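PDB 3QOC: putative metallopeptidase from Corynebacterium diphtheriae, which is probably a metal-dependent aminopeptidase of the M24 family, of which this chain is the creatinase/prolidase-like N-terminal domain without the catalytic domain. Local coordinates for residues 78-83 against 87-92; 39-44 against 58-63; 30-35 against 104-109; 49-54 against 97-102. All coordinates share one frame; numbering follows the deposited sequence.

Interaction 1. Residues 78-83 against 87-92; sequences ESLMAR and PALLSD
The strand that carries Leu-80 runs past the helix that carries Leu-89 with their CA atoms 7.5 Å apart, and the chains draw closer at Ala-82 and Ala-88, where the CA atoms lie 6.4 Å from each other. Across this gap the alanine methyls meet end to end, Ala-82 CB to Ala-88 CB at 3.4 Å, tighter than an ordinary carbon contact; with no side chain beyond CB, alanine suits a place where backbones come so near. Leu-80 needs the longer reach. Its CG stands anti to the backbone N (chi1 169°), and the CD2 branch does the touching. That methyl, Leu-80 CD2, sits 4.0 Å from Ala-88 CB and packs on Leu-89 CD2 too. It also rests against the carbonyl O of Ala-88 at 3.8 Å. At the outer border Asp-92 OD2 comes within 4.1 Å of Leu-80 CD2, but this carboxylate forms a salt bridge with Arg-59 of strand 58-62. Leu-89 belongs more to the interior, its side chain also lying on Ser-61. Strand 78-81 is an edge strand within this chain, and helix 85-91 packs beside it on one face of the sheet. With no hydrogen bond linking the two segments, their direct cohesion is that of apolar methyl packing, while the ion pair at its margin fastens the Asp-92 end of segment 87-92 to strand 58-62.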
loop_
_atom_site.group_PDB
_atom_site.type_symbol
_atom_site.label_atom_id
_atom_site.label_comp_id
_atom_site.label_asym_id
_atom_site.label_seq_id
_atom_site.Cartn_x
_atom_site.Cartn_y
_atom_site.Cartn_z
ATOM N N GLU A 78 10.848 1.272 1.737
ATOM C CA GLU A 78 11.528 0.555 0.637
ATOM C C GLU A 78 10.603 0.538 -0.583
ATOM O O GLU A 78 9.376 0.386 -0.462
ATOM C CB GLU A 78 11.841 -0.884 1.119
ATOM C CG GLU A 78 12.379 -1.838 0.110
ATOM C CD GLU A 78 12.425 -3.273 0.688
ATOM O OE1 GLU A 78 13.553 -3.735 0.998
ATOM O OE2 GLU A 78 11.325 -3.888 0.887
ATOM N N SER A 79 11.190 0.771 -1.743
ATOM C CA SER A 79 10.473 0.964 -2.981
ATOM C C SER A 79 10.750 -0.200 -3.903
ATOM O O SER A 79 11.775 -0.851 -3.813
ATOM C CB SER A 79 10.894 2.284 -3.677
ATOM O OG SER A 79 12.243 2.260 -4.190
ATOM N N LEU A 80 9.782 -0.455 -4.771
ATOM C CA LEU A 80 9.870 -1.510 -5.794
ATOM C C LEU A 80 9.477 -0.829 -7.083
ATOM O O LEU A 80 8.379 -0.264 -7.193
ATOM C CB LEU A 80 8.810 -2.578 -5.553
ATOM C CG LEU A 80 8.566 -3.623 -6.642
ATOM C CD1 LEU A 80 9.830 -4.481 -6.822
ATOM C CD2 LEU A 80 7.458 -4.584 -6.220
HETATM N N MSE A 81 10.329 -0.944 -8.087
HETATM C CA MSE A 81 9.987 -0.403 -9.401
HETATM C C MSE A 81 9.103 -1.382 -10.165
HETATM O O MSE A 81 9.466 -2.528 -10.307
HETATM C CB MSE A 81 11.271 -0.211 -10.243
HETATM C CG MSE A 81 10.964 0.486 -11.550
HETATM SE SE MSE A 81 12.706 0.903 -12.571
HETATM C CE MSE A 81 12.894 -0.875 -13.414
ATOM N N ALA A 82 8.031 -0.887 -10.748
ATOM C CA ALA A 82 7.148 -1.716 -11.579
ATOM C C ALA A 82 6.319 -0.795 -12.514
ATOM O O ALA A 82 5.826 0.226 -12.027
ATOM C CB ALA A 82 6.148 -2.484 -10.647
ATOM N N ARG A 83 6.140 -1.166 -13.783
ATOM C CA ARG A 83 5.163 -0.495 -14.660
ATOM C C ARG A 83 3.753 -0.577 -14.007
ATOM O O ARG A 83 3.089 0.480 -13.798
ATOM C CB ARG A 83 5.162 -1.088 -16.070
ATOM C CG ARG A 83 6.284 -0.529 -16.985
ATOM C CD ARG A 83 6.644 -1.401 -18.199
ATOM N NE ARG A 83 8.030 -1.166 -18.633
ATOM C CZ ARG A 83 8.539 -1.538 -19.821
ATOM N NH1 ARG A 83 7.772 -2.149 -20.730
ATOM N NH2 ARG A 83 9.811 -1.266 -20.126
ATOM N N PRO A 87 -0.181 -4.809 -8.795
ATOM C CA PRO A 87 0.039 -6.230 -8.941
ATOM C C PRO A 87 1.422 -6.658 -8.524
ATOM O O PRO A 87 1.588 -7.744 -7.959
ATOM C CB PRO A 87 -0.220 -6.486 -10.447
ATOM C CG PRO A 87 -1.254 -5.404 -10.813
ATOM C CD PRO A 87 -0.837 -4.224 -9.998
ATOM N N ALA A 88 2.414 -5.801 -8.772
ATOM C CA ALA A 88 3.797 -6.174 -8.425
ATOM C C ALA A 88 4.026 -6.236 -6.934
ATOM O O ALA A 88 4.687 -7.138 -6.480
ATOM C CB ALA A 88 4.850 -5.266 -9.133
ATOM N N LEU A 89 3.534 -5.281 -6.146
ATOM C CA LEU A 89 3.568 -5.430 -4.646
ATOM C C LEU A 89 2.866 -6.694 -4.202
ATOM O O LEU A 89 3.397 -7.445 -3.394
ATOM C CB LEU A 89 2.908 -4.247 -3.877
ATOM C CG LEU A 89 3.497 -2.849 -3.941
ATOM C CD1 LEU A 89 2.489 -1.832 -3.254
ATOM C CD2 LEU A 89 4.923 -2.883 -3.306
ATOM N N LEU A 90 1.668 -6.943 -4.723
ATOM C CA LEU A 90 0.878 -8.087 -4.266
ATOM C C LEU A 90 1.570 -9.411 -4.572
ATOM O O LEU A 90 1.609 -10.311 -3.738
ATOM C CB LEU A 90 -0.539 -8.042 -4.861
ATOM C CG LEU A 90 -1.591 -8.991 -4.337
ATOM C CD1 LEU A 90 -1.777 -8.845 -2.817
ATOM C CD2 LEU A 90 -2.892 -8.726 -5.057
ATOM N N SER A 91 2.215 -9.509 -5.724
ATOM C CA SER A 91 2.802 -10.791 -6.112
ATOM C C SER A 91 4.009 -11.123 -5.227
ATOM O O SER A 91 4.478 -12.242 -5.180
ATOM C CB SER A 91 3.178 -10.755 -7.600
ATOM O OG SER A 91 4.499 -11.205 -7.753
ATOM N N ASP A 92 4.545 -10.114 -4.562
ATOM C CA ASP A 92 5.684 -10.320 -3.648
ATOM C C ASP A 92 5.323 -10.764 -2.204
ATOM O O ASP A 92 6.205 -11.039 -1.405
ATOM C CB ASP A 92 6.570 -9.081 -3.649
ATOM C CG ASP A 92 7.651 -9.154 -4.738
ATOM O OD1 ASP A 92 7.641 -10.089 -5.582
ATOM O OD2 ASP A 92 8.524 -8.279 -4.763
#

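Interaction 2. Residues 39-44 against 58-63; sequences YLSGFT and ARISTD
Ser-41 OG is gripped from two directions by its own chain: it accepts from Phe-43 N at 3.1 Å, with an N-H...O angle of 167°, and it is hydrogen-bonded to the carbonyl O of Ile-37 one helical turn earlier. The first bond makes an ST turn, and a small hydroxyl is apt here because its polar needs are met locally while its CB and OG lie against hydrocarbon. That hydrocarbon is the tip of Ile-60, whose CD1 reaches Ser-41 OG at 3.9 Å. Extended, with CG1 anti to the backbone N (chi1 -166°), Ile-60 spans the space from strand to helix end. Farther along, the Phe-43 ring brings CZ to Thr-62 OG1 at 3.8 Å, an oblique approach. The threonine hydroxyl is satisfied by the carbonyl O of Asn-47, so the phenyl only packs beside it. Tyr-66 meets Phe-43 edge-to-face. Gly-42, with positive phi, turns the chain out of the helix; at these backbone angles a CB would press on the carbonyl O of Ser-41. Packing of a helix end and the aromatic that follows it against a sheet fits the alpha/beta fold of the creatinase/prolidase N-terminal domain.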
loop_
_atom_site.group_PDB
_atom_site.type_symbol
_atom_site.label_atom_id
_atom_site.label_comp_id
_atom_site.label_asym_id
_atom_site.label_seq_id
_atom_site.Cartn_x
_atom_site.Cartn_y
_atom_site.Cartn_z
ATOM N N TYR A 39 -1.253 11.110 1.234
ATOM C CA TYR A 39 -1.559 11.408 2.610
ATOM C C TYR A 39 -0.679 10.498 3.515
ATOM O O TYR A 39 -0.122 10.961 4.533
ATOM C CB TYR A 39 -3.076 11.171 2.809
ATOM C CG TYR A 39 -3.562 11.337 4.226
ATOM C CD1 TYR A 39 -3.935 12.583 4.720
ATOM C CD2 TYR A 39 -3.628 10.258 5.070
ATOM C CE1 TYR A 39 -4.372 12.721 6.036
ATOM C CE2 TYR A 39 -4.106 10.371 6.441
ATOM C CZ TYR A 39 -4.452 11.602 6.888
ATOM O OH TYR A 39 -4.859 11.720 8.179
ATOM N N LEU A 40 -0.566 9.226 3.151
ATOM C CA LEU A 40 0.178 8.252 3.969
ATOM C C LEU A 40 1.678 8.222 3.766
ATOM O O LEU A 40 2.432 7.739 4.651
ATOM C CB LEU A 40 -0.362 6.876 3.726
ATOM C CG LEU A 40 -1.781 6.577 4.162
ATOM C CD1 LEU A 40 -2.248 5.275 3.524
ATOM C CD2 LEU A 40 -1.909 6.548 5.705
ATOM N N SER A 41 2.175 8.785 2.649
ATOM C CA SER A 41 3.624 8.672 2.371
ATOM C C SER A 41 4.323 9.952 2.024
ATOM O O SER A 41 5.508 10.068 2.289
ATOM C CB SER A 41 3.849 7.711 1.196
ATOM O OG SER A 41 3.356 8.320 0.002
ATOM N N GLY A 42 3.642 10.927 1.445
ATOM C CA GLY A 42 4.361 12.139 0.994
ATOM C C GLY A 42 4.672 12.099 -0.521
ATOM O O GLY A 42 5.130 13.108 -1.109
ATOM N N PHE A 43 4.406 10.952 -1.173
ATOM C CA PHE A 43 4.724 10.822 -2.618
ATOM C C PHE A 43 3.649 11.535 -3.377
ATOM O O PHE A 43 2.482 11.242 -3.175
ATOM C CB PHE A 43 4.769 9.384 -3.052
ATOM C CG PHE A 43 4.965 9.189 -4.517
ATOM C CD1 PHE A 43 6.125 9.609 -5.142
ATOM C CD2 PHE A 43 3.938 8.629 -5.292
ATOM C CE1 PHE A 43 6.329 9.397 -6.512
ATOM C CE2 PHE A 43 4.116 8.433 -6.695
ATOM C CZ PHE A 43 5.316 8.816 -7.305
ATOM N N THR A 44 4.039 12.515 -4.200
ATOM C CA THR A 44 3.108 13.334 -4.988
ATOM C C THR A 44 2.977 12.931 -6.484
ATOM O O THR A 44 2.356 13.619 -7.229
ATOM C CB THR A 44 3.520 14.811 -4.966
ATOM O OG1 THR A 44 4.816 14.961 -5.554
ATOM C CG2 THR A 44 3.595 15.352 -3.521
ATOM N N ALA A 58 6.015 -1.316 5.792
ATOM C CA ALA A 58 5.374 -0.779 4.594
ATOM C C ALA A 58 6.256 -0.964 3.373
ATOM O O ALA A 58 7.420 -1.092 3.501
ATOM C CB ALA A 58 4.962 0.694 4.745
ATOM N N ARG A 59 5.663 -0.981 2.189
ATOM C CA ARG A 59 6.424 -1.038 0.948
ATOM C C ARG A 59 5.646 -0.257 -0.102
ATOM O O ARG A 59 4.432 -0.279 -0.121
ATOM C CB ARG A 59 6.563 -2.493 0.532
ATOM C CG ARG A 59 7.681 -2.704 -0.468
ATOM C CD ARG A 59 7.829 -4.198 -0.784
ATOM N NE ARG A 59 8.966 -4.474 -1.648
ATOM C CZ ARG A 59 9.093 -5.552 -2.414
ATOM N NH1 ARG A 59 8.123 -6.464 -2.447
ATOM N NH2 ARG A 59 10.206 -5.739 -3.125
ATOM N N ILE A 60 6.353 0.456 -0.955
ATOM C CA ILE A 60 5.751 1.362 -1.867
ATOM C C ILE A 60 6.253 1.041 -3.269
ATOM O O ILE A 60 7.348 0.508 -3.469
ATOM C CB ILE A 60 6.015 2.801 -1.460
ATOM C CG1 ILE A 60 5.074 3.712 -2.233
ATOM C CG2 ILE A 60 7.499 3.190 -1.674
ATOM C CD1 ILE A 60 5.062 5.209 -1.642
ATOM N N SER A 61 5.400 1.229 -4.257
ATOM C CA SER A 61 5.846 0.895 -5.601
ATOM C C SER A 61 5.524 2.005 -6.593
ATOM O O SER A 61 4.523 2.644 -6.479
ATOM C CB SER A 61 5.138 -0.394 -6.036
ATOM O OG SER A 61 5.475 -0.665 -7.375
ATOM N N THR A 62 6.368 2.176 -7.604
ATOM C CA THR A 62 6.107 3.185 -8.624
ATOM C C THR A 62 6.891 2.801 -9.898
ATOM O O THR A 62 7.693 1.840 -9.868
ATOM C CB THR A 62 6.455 4.571 -8.152
ATOM O OG1 THR A 62 5.907 5.520 -9.079
ATOM C CG2 THR A 62 7.969 4.780 -8.083
ATOM N N ASP A 63 6.613 3.487 -11.007
ATOM C CA ASP A 63 7.322 3.229 -12.268
ATOM C C ASP A 63 8.682 3.913 -12.337
ATOM O O ASP A 63 9.090 4.678 -11.447
ATOM C CB ASP A 63 6.433 3.627 -13.467
ATOM C CG ASP A 63 6.093 5.071 -13.458
ATOM O OD1 ASP A 63 7.005 5.860 -13.791
ATOM O OD2 ASP A 63 4.943 5.437 -13.066
#

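Interaction 3. Residues 30-35 against 104-109; sequences LVTHLT and DYLSVS
With CG anti to the backbone N (chi1 -177°), His-33 turns its imidazole toward Tyr-105, while Tyr-105 sets its own CG anti to the carbonyl carbon (chi1 -60°), and the two rings meet across the gap between their loops. Both loops leave parallel neighbouring strands of the alpha/beta domain, 28-31 and 97-102, and each leads into a helix. His-33 is the N-cap residue of helix 34-41; Ser-107 caps helix 108-117, its OG bonded to Gln-110 N. The aromatic centroids lie 4.3 Å apart with the planes at 43°, an oblique pairing. His-36 joins the group, its ring edge-to-face with Tyr-105; flat aromatic side chains suit a cluster in which rings meet at several angles. Beneath it, Leu-106 directs CD1 onto Thr-32 OG1 at 3.7 Å, the two side chains crossing at about a right angle; leucine fits because its side chain also packs on Phe-101 and Leu-114. The backbone N atoms of Thr-32 and His-33 both bond to Glu-102 OE1, fixing the turn from which the imidazole projects. Over one face of that imidazole sits Tyr-105 CD1, 3.1 Å above the plane and displaced toward the rim, with His-33 ND1 its nearest atom at 3.2 Å.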
loop_
_atom_site.group_PDB
_atom_site.type_symbol
_atom_site.label_atom_id
_atom_site.label_comp_id
_atom_site.label_asym_id
_atom_site.label_seq_id
_atom_site.Cartn_x
_atom_site.Cartn_y
_atom_site.Cartn_z
ATOM N N LEU A 30 -3.620 -2.629 1.086
ATOM C CA LEU A 30 -3.097 -2.193 -0.190
ATOM C C LEU A 30 -3.828 -0.909 -0.593
ATOM O O LEU A 30 -5.030 -0.902 -0.838
ATOM C CB LEU A 30 -3.382 -3.255 -1.229
ATOM C CG LEU A 30 -3.042 -2.907 -2.705
ATOM C CD1 LEU A 30 -1.576 -2.562 -2.843
ATOM C CD2 LEU A 30 -3.331 -4.052 -3.607
ATOM N N VAL A 31 -3.113 0.191 -0.643
ATOM C CA VAL A 31 -3.694 1.473 -0.971
ATOM C C VAL A 31 -3.385 1.801 -2.420
ATOM O O VAL A 31 -2.225 1.788 -2.824
ATOM C CB VAL A 31 -3.026 2.522 -0.074
ATOM C CG1 VAL A 31 -3.690 3.918 -0.293
ATOM C CG2 VAL A 31 -3.132 2.067 1.405
ATOM N N THR A 32 -4.394 1.995 -3.229
ATOM C CA THR A 32 -4.204 2.297 -4.597
ATOM C C THR A 32 -4.708 3.698 -4.987
ATOM O O THR A 32 -4.302 4.251 -6.021
ATOM C CB THR A 32 -4.901 1.189 -5.489
ATOM O OG1 THR A 32 -6.268 1.009 -5.076
ATOM C CG2 THR A 32 -4.130 -0.189 -5.427
ATOM N N HIS A 33 -5.580 4.286 -4.204
ATOM C CA HIS A 33 -6.051 5.656 -4.542
ATOM C C HIS A 33 -4.949 6.700 -4.250
ATOM O O HIS A 33 -4.374 6.733 -3.151
ATOM C CB HIS A 33 -7.309 5.963 -3.747
ATOM C CG HIS A 33 -7.936 7.316 -4.059
ATOM N ND1 HIS A 33 -8.631 7.568 -5.229
ATOM C CD2 HIS A 33 -7.989 8.461 -3.345
ATOM C CE1 HIS A 33 -9.093 8.809 -5.220
ATOM N NE2 HIS A 33 -8.718 9.385 -4.086
ATOM N N LEU A 34 -4.609 7.523 -5.227
ATOM C CA LEU A 34 -3.397 8.311 -5.157
ATOM C C LEU A 34 -3.387 9.319 -4.014
ATOM O O LEU A 34 -2.333 9.545 -3.423
ATOM C CB LEU A 34 -3.061 9.013 -6.502
ATOM C CG LEU A 34 -2.072 8.231 -7.451
ATOM C CD1 LEU A 34 -0.787 8.045 -6.893
ATOM C CD2 LEU A 34 -2.463 6.849 -7.882
ATOM N N THR A 35 -4.508 10.011 -3.757
ATOM C CA THR A 35 -4.504 11.028 -2.707
ATOM C C THR A 35 -4.308 10.337 -1.355
ATOM O O THR A 35 -3.683 10.886 -0.454
ATOM C CB THR A 35 -5.805 11.852 -2.700
ATOM O OG1 THR A 35 -6.909 11.035 -2.320
ATOM C CG2 THR A 35 -6.082 12.422 -4.132
ATOM N N ASP A 104 -14.067 0.761 -2.747
ATOM C CA ASP A 104 -14.760 1.914 -3.243
ATOM C C ASP A 104 -14.024 2.610 -4.389
ATOM O O ASP A 104 -14.611 3.505 -5.020
ATOM C CB ASP A 104 -14.913 2.957 -2.106
ATOM C CG ASP A 104 -15.887 2.539 -1.028
ATOM O OD1 ASP A 104 -16.616 1.513 -1.217
ATOM O OD2 ASP A 104 -15.922 3.258 0.007
ATOM N N TYR A 105 -12.748 2.263 -4.611
ATOM C CA TYR A 105 -11.951 2.950 -5.591
ATOM C C TYR A 105 -11.434 2.070 -6.693
ATOM O O TYR A 105 -11.184 2.541 -7.800
ATOM C CB TYR A 105 -10.763 3.680 -4.937
ATOM C CG TYR A 105 -11.183 4.719 -3.930
ATOM C CD1 TYR A 105 -11.302 6.057 -4.282
ATOM C CD2 TYR A 105 -11.528 4.364 -2.638
ATOM C CE1 TYR A 105 -11.706 7.019 -3.343
ATOM C CE2 TYR A 105 -11.894 5.293 -1.720
ATOM C CZ TYR A 105 -11.969 6.627 -2.082
ATOM O OH TYR A 105 -12.395 7.539 -1.160
ATOM N N LEU A 106 -11.226 0.801 -6.434
ATOM C CA LEU A 106 -10.740 -0.067 -7.500
ATOM C C LEU A 106 -11.919 -0.468 -8.396
ATOM O O LEU A 106 -13.063 -0.681 -7.898
ATOM C CB LEU A 106 -10.118 -1.274 -6.854
ATOM C CG LEU A 106 -8.978 -1.965 -7.529
ATOM C CD1 LEU A 106 -7.825 -0.979 -7.777
ATOM C CD2 LEU A 106 -8.649 -3.158 -6.663
ATOM N N SER A 107 -11.677 -0.564 -9.699
ATOM C CA SER A 107 -12.693 -1.012 -10.601
ATOM C C SER A 107 -12.733 -2.530 -10.609
ATOM O O SER A 107 -11.789 -3.177 -10.251
ATOM C CB SER A 107 -12.370 -0.568 -11.994
ATOM O OG SER A 107 -11.132 -1.107 -12.344
ATOM N N VAL A 108 -13.856 -3.068 -11.047
ATOM C CA VAL A 108 -13.990 -4.505 -11.213
ATOM C C VAL A 108 -12.855 -5.039 -12.032
ATOM O O VAL A 108 -12.240 -6.033 -11.655
ATOM C CB VAL A 108 -15.301 -4.860 -11.822
ATOM C CG1 VAL A 108 -15.458 -6.454 -11.915
ATOM C CG2 VAL A 108 -16.405 -4.230 -10.985
ATOM N N SER A 109 -12.498 -4.404 -13.135
ATOM C CA SER A 109 -11.434 -5.077 -13.915
ATOM C C SER A 109 -10.050 -4.876 -13.285
ATOM O O SER A 109 -9.187 -5.756 -13.413
ATOM C CB SER A 109 -11.423 -4.663 -15.379
ATOM O OG SER A 109 -11.219 -3.288 -15.414
#

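Interaction 4. Residues 49-54 against 97-102; sequences ALIINK and KRVGFE
The flat carboxamide of Asn-53 takes the ammonium group of Lys-97 over its face: NZ donates to OD1 at 3.1 Å from 61° out of the carbonyl plane, at a C=O...N angle of 105°. Such an approach misses the lone-pair directions, so the attraction probably owes much to the charge of the lysine. At the other end of the same amide ND2 is hydrogen-bonded to Ser-57 OG, which helps hold the group in its rotation; asparagine suits the place by offering a donor and an acceptor together. Lys-97 gets there by a folded path, its chain bent at chi2, chi3 and chi4, and it crosses the asparagine side chain at about a right angle. A long, flexible residue suits a reach in which Lys-97 CA and Asn-53 CA lie 9.9 Å apart. Deeper in, Ile-51 CD1 meets Val-99 CG1 at 4.1 Å, again with the side chains crossing nearly at right angles. Both CG1 atoms stand anti to their backbone N, and the longer isoleucine arm puts CD1 against the valine methyl. Ile-93 packs on Ile-51, and Leu-30 and Val-122 on Val-99. Strand 28-31 lies between the two segments in the sheet, antiparallel to 49-53 and parallel to 97-102: contact between second-neighbour strands over a central one, within the mixed sheet of the creatinase/prolidase N-terminal domain.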
loop_
_atom_site.group_PDB
_atom_site.type_symbol
_atom_site.label_atom_id
_atom_site.label_comp_id
_atom_site.label_asym_id
_atom_site.label_seq_id
_atom_site.Cartn_x
_atom_site.Cartn_y
_atom_site.Cartn_z
ATOM N N ALA A 49 1.507 2.425 -5.823
ATOM C CA ALA A 49 0.684 1.550 -4.925
ATOM C C ALA A 49 1.468 1.395 -3.664
ATOM O O ALA A 49 2.685 1.585 -3.671
ATOM C CB ALA A 49 0.400 0.195 -5.569
ATOM N N LEU A 50 0.794 1.111 -2.563
ATOM C CA LEU A 50 1.384 1.221 -1.219
ATOM C C LEU A 50 0.770 0.133 -0.332
ATOM O O LEU A 50 -0.435 0.007 -0.287
ATOM C CB LEU A 50 1.079 2.575 -0.559
ATOM C CG LEU A 50 1.492 2.756 0.921
ATOM C CD1 LEU A 50 2.993 2.598 1.041
ATOM C CD2 LEU A 50 1.101 4.111 1.540
ATOM N N ILE A 51 1.596 -0.667 0.313
ATOM C CA ILE A 51 1.100 -1.720 1.186
ATOM C C ILE A 51 1.511 -1.341 2.586
ATOM O O ILE A 51 2.657 -1.066 2.813
ATOM C CB ILE A 51 1.674 -3.053 0.807
ATOM C CG1 ILE A 51 1.027 -4.146 1.685
ATOM C CG2 ILE A 51 3.150 -3.069 0.956
ATOM C CD1 ILE A 51 0.051 -5.058 0.809
ATOM N N ILE A 52 0.549 -1.251 3.503
ATOM C CA ILE A 52 0.799 -1.020 4.933
ATOM C C ILE A 52 0.438 -2.293 5.756
ATOM O O ILE A 52 -0.710 -2.684 5.731
ATOM C CB ILE A 52 -0.080 0.136 5.506
ATOM C CG1 ILE A 52 0.104 1.487 4.777
ATOM C CG2 ILE A 52 0.224 0.345 7.015
ATOM C CD1 ILE A 52 1.502 1.812 4.667
ATOM N N ASN A 53 1.397 -2.885 6.473
ATOM C CA ASN A 53 1.198 -4.125 7.206
ATOM C C ASN A 53 0.785 -3.849 8.694
ATOM O O ASN A 53 1.080 -2.773 9.251
ATOM C CB ASN A 53 2.501 -4.918 7.226
ATOM C CG ASN A 53 2.970 -5.318 5.841
ATOM O OD1 ASN A 53 2.212 -5.941 5.086
ATOM N ND2 ASN A 53 4.199 -4.943 5.483
ATOM N N LYS A 54 0.152 -4.817 9.343
ATOM C CA LYS A 54 -0.142 -4.753 10.786
ATOM C C LYS A 54 1.097 -4.465 11.650
ATOM O O LYS A 54 1.023 -3.631 12.547
ATOM C CB LYS A 54 -0.793 -6.048 11.281
ATOM N N LYS A 97 -1.997 -14.509 4.343
ATOM C CA LYS A 97 -2.158 -13.071 4.614
ATOM C C LYS A 97 -3.519 -12.680 4.075
ATOM O O LYS A 97 -3.881 -13.085 2.960
ATOM C CB LYS A 97 -1.038 -12.253 3.927
ATOM C CG LYS A 97 -0.568 -10.882 4.573
ATOM C CD LYS A 97 0.613 -11.033 5.580
ATOM C CE LYS A 97 1.740 -9.917 5.460
ATOM N NZ LYS A 97 1.756 -8.698 6.460
ATOM N N ARG A 98 -4.266 -11.907 4.868
ATOM C CA ARG A 98 -5.449 -11.227 4.423
ATOM C C ARG A 98 -5.081 -9.809 4.100
ATOM O O ARG A 98 -4.593 -9.040 4.963
ATOM C CB ARG A 98 -6.539 -11.284 5.486
ATOM C CG ARG A 98 -6.950 -12.739 5.807
ATOM C CD ARG A 98 -7.838 -12.907 7.062
ATOM N NE ARG A 98 -9.007 -11.998 7.049
ATOM C CZ ARG A 98 -10.243 -12.255 6.564
ATOM N NH1 ARG A 98 -10.582 -13.451 6.013
ATOM N NH2 ARG A 98 -11.170 -11.271 6.631
ATOM N N VAL A 99 -5.285 -9.462 2.828
ATOM C CA VAL A 99 -4.871 -8.161 2.302
ATOM C C VAL A 99 -6.114 -7.390 1.890
ATOM O O VAL A 99 -6.830 -7.833 0.997
ATOM C CB VAL A 99 -3.963 -8.302 1.110
ATOM C CG1 VAL A 99 -3.593 -6.893 0.562
ATOM C CG2 VAL A 99 -2.744 -9.031 1.523
ATOM N N GLY A 100 -6.396 -6.307 2.590
ATOM C CA GLY A 100 -7.515 -5.424 2.261
ATOM C C GLY A 100 -7.221 -4.585 1.013
ATOM O O GLY A 100 -6.069 -4.334 0.732
ATOM N N PHE A 101 -8.262 -4.142 0.295
ATOM C CA PHE A 101 -8.134 -3.238 -0.820
ATOM C C PHE A 101 -9.235 -2.221 -0.823
ATOM O O PHE A 101 -10.259 -2.422 -0.211
ATOM C CB PHE A 101 -8.040 -3.985 -2.191
ATOM C CG PHE A 101 -9.266 -4.723 -2.557
ATOM C CD1 PHE A 101 -10.230 -4.130 -3.365
ATOM C CD2 PHE A 101 -9.446 -6.042 -2.167
ATOM C CE1 PHE A 101 -11.398 -4.805 -3.700
ATOM C CE2 PHE A 101 -10.581 -6.721 -2.537
ATOM C CZ PHE A 101 -11.567 -6.088 -3.306
ATOM N N GLU A 102 -9.039 -1.116 -1.503
ATOM C CA GLU A 102 -9.990 -0.056 -1.419
ATOM C C GLU A 102 -11.144 -0.335 -2.424
ATOM O O GLU A 102 -11.112 0.037 -3.620
ATOM C CB GLU A 102 -9.302 1.263 -1.703
ATOM C CG GLU A 102 -8.229 1.581 -0.758
ATOM C CD GLU A 102 -7.563 2.916 -1.107
ATOM O OE1 GLU A 102 -6.637 2.938 -1.964
ATOM O OE2 GLU A 102 -7.989 3.942 -0.538
#

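In the fold
After helices 9-19 and 21-24, the chain lays down strand 28-31 and the start of helix 34-41, half of interaction 3, whose loop closes only at residues 104-109. All the others nest inside that loop. Interaction 2 opens at 39-44 and closes at 58-63; interaction 4 opens between these, at 49-54, and closes at 97-102, so the two cross. Interaction 1, 78-83 with 87-92, is a short local closure that follows interaction 2 and nests within interaction 4. All four reach one mixed sheet: strand 58-62 joins interactions 1 and 2, backbone bonds link it to 49-53, and Leu-89 packs against 49-51, tying helix 85-91 to the sheet centre.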